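Local structure of predicted ATPase involved in replication control, Cdc46/Mcm family (Methanopyrus kandleri AV19, 3F8T) at residues Leu46-Thr50 with Ser51-Val55. The protein is an archaeal MCM homolog that probably binds ATP and single-stranded DNA, as expected of a family of replicative helicases. The protein carries 2 engineered substitutions. Residues are numbered along the deposited sequence; the frame is centred on the assembly and turned at random.
Sequences LARVT and SGKPV. Engineered in segment 46-50: Ala47 (natural residue Arg).
Val55 CG2 lies against Val49 CG1 at 3.3 Å, tighter than normal carbon packing, and also meets Leu46 CD1 at 3.9 Å. These residues belong to a helix-turn-strand connection in the N-terminal domain of this MCM homolog: the chain follows helix 40-47, turns back, and leads into strand 55-58. The side chain of Val55 leaves the backbone toward residues 46-50, and its chi1 of -174° sets CG1 opposite the backbone N and CG2 beside it, the latter being the branch that touches both Val49 and Leu46. Val85 of helix 74-88 touches Leu46 and Val55, while Ala89 touches Val49, so the small apolar cluster packs on helix 74-88 and on Ala89 in the loop after it. Val55 also forms backbone hydrogen bonds with Arg95 and Arg97.

The polar contacts of the turn centre on Arg48 and Ser51, both exposed. Two donors from Ser51 reach the carbonyl oxygen of Arg48: the hydroxyl OG gives a short bond of 2.6 Å to Arg48 O, lying in the carbonyl plane with a C=O...OG angle of 158°, and the backbone N adds a weak, bent one. With chi1 at 80°, OG sits between its own N and carbonyl carbon, folded back toward the preceding residues. Gly52 N bonds to Val49 O, the i to i+3 link of a beta turn, although the position of this nitrogen is less certain; the carbonyl of Gly52 accepts a hydrogen bond from Arg95 NH1. The Arg48 chain curls back over the turn and brings one guanidinium face above the serine hydroxyl, with Ser51 OG 3.9 Å from Arg48 CZ.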
loop_
_atom_site.group_PDB
_atom_site.type_symbol
_atom_site.label_atom_id
_atom_site.label_comp_id
_atom_site.label_asym_id
_atom_site.label_seq_id
_atom_site.Cartn_x
_atom_site.Cartn_y
_atom_site.Cartn_z
ATOM N N LEU A 46 -26.053 -9.816 25.006
ATOM C CA LEU A 46 -26.787 -11.045 25.313
ATOM C C LEU A 46 -28.283 -10.844 25.108
ATOM O O LEU A 46 -28.974 -11.746 24.633
ATOM C CB LEU A 46 -26.500 -11.551 26.733
ATOM C CG LEU A 46 -26.900 -13.012 26.992
ATOM C CD1 LEU A 46 -26.273 -13.966 25.968
ATOM C CD2 LEU A 46 -26.530 -13.434 28.400
ATOM N N ALA A 47 -28.765 -9.650 25.445
ATOM C CA ALA A 47 -30.172 -9.286 25.278
ATOM C C ALA A 47 -30.562 -9.130 23.805
ATOM O O ALA A 47 -31.737 -9.267 23.449
ATOM C CB ALA A 47 -30.483 -8.002 26.049
ATOM N N ARG A 48 -29.569 -8.860 22.960
ATOM C CA ARG A 48 -29.770 -8.581 21.536
ATOM C C ARG A 48 -29.478 -9.790 20.635
ATOM O O ARG A 48 -29.361 -9.632 19.422
ATOM C CB ARG A 48 -28.863 -7.410 21.114
ATOM C CG ARG A 48 -29.258 -6.033 21.646
ATOM C CD ARG A 48 -30.146 -5.291 20.653
ATOM N NE ARG A 48 -29.411 -4.861 19.462
ATOM C CZ ARG A 48 -29.948 -4.706 18.255
ATOM N NH1 ARG A 48 -31.234 -4.960 18.056
ATOM N NH2 ARG A 48 -29.198 -4.311 17.239
ATOM N N VAL A 49 -29.356 -10.985 21.220
ATOM C CA VAL A 49 -28.843 -12.162 20.490
ATOM C C VAL A 49 -29.770 -12.717 19.414
ATOM O O VAL A 49 -29.308 -13.371 18.473
ATOM C CB VAL A 49 -28.444 -13.338 21.419
ATOM C CG1 VAL A 49 -27.165 -13.026 22.141
ATOM C CG2 VAL A 49 -29.579 -13.707 22.386
ATOM N N THR A 50 -31.068 -12.476 19.568
ATOM C CA THR A 50 -32.050 -12.905 18.571
ATOM C C THR A 50 -31.848 -12.164 17.249
ATOM O O THR A 50 -32.009 -12.753 16.181
ATOM C CB THR A 50 -33.501 -12.744 19.075
ATOM O OG1 THR A 50 -33.749 -11.375 19.417
ATOM C CG2 THR A 50 -33.737 -13.621 20.295
ATOM N N SER A 51 -31.472 -10.885 17.332
ATOM C CA SER A 51 -31.108 -10.075 16.156
ATOM C C SER A 51 -29.906 -10.620 15.372
ATOM O O SER A 51 -29.455 -10.002 14.400
ATOM C CB SER A 51 -30.839 -8.622 16.562
ATOM O OG SER A 51 -29.540 -8.467 17.120
ATOM N N GLY A 52 -29.396 -11.772 15.800
ATOM C CA GLY A 52 -28.266 -12.417 15.141
ATOM C C GLY A 52 -26.900 -11.825 15.453
ATOM O O GLY A 52 -25.889 -12.382 15.031
ATOM N N LYS A 53 -26.874 -10.704 16.180
ATOM C CA LYS A 53 -25.633 -10.017 16.559
ATOM C C LYS A 53 -24.839 -10.876 17.549
ATOM O O LYS A 53 -25.426 -11.539 18.402
ATOM C CB LYS A 53 -25.929 -8.646 17.188
ATOM C CG LYS A 53 -26.470 -7.575 16.229
ATOM C CD LYS A 53 -25.372 -6.642 15.703
ATOM C CE LYS A 53 -25.890 -5.753 14.557
ATOM N NZ LYS A 53 -26.156 -6.555 13.308
ATOM N N PRO A 54 -23.503 -10.888 17.423
ATOM C CA PRO A 54 -22.721 -11.718 18.335
ATOM C C PRO A 54 -22.742 -11.163 19.752
ATOM O O PRO A 54 -22.957 -9.965 19.951
ATOM C CB PRO A 54 -21.302 -11.631 17.764
ATOM C CG PRO A 54 -21.469 -11.096 16.366
ATOM C CD PRO A 54 -22.641 -10.191 16.452
ATOM N N VAL A 55 -22.537 -12.037 20.730
ATOM C CA VAL A 55 -22.361 -11.584 22.094
ATOM C C VAL A 55 -20.951 -11.000 22.169
ATOM O O VAL A 55 -20.017 -11.544 21.586
ATOM C CB VAL A 55 -22.601 -12.723 23.101
ATOM C CG1 VAL A 55 -22.553 -12.204 24.511
ATOM C CG2 VAL A 55 -23.970 -13.344 22.840
#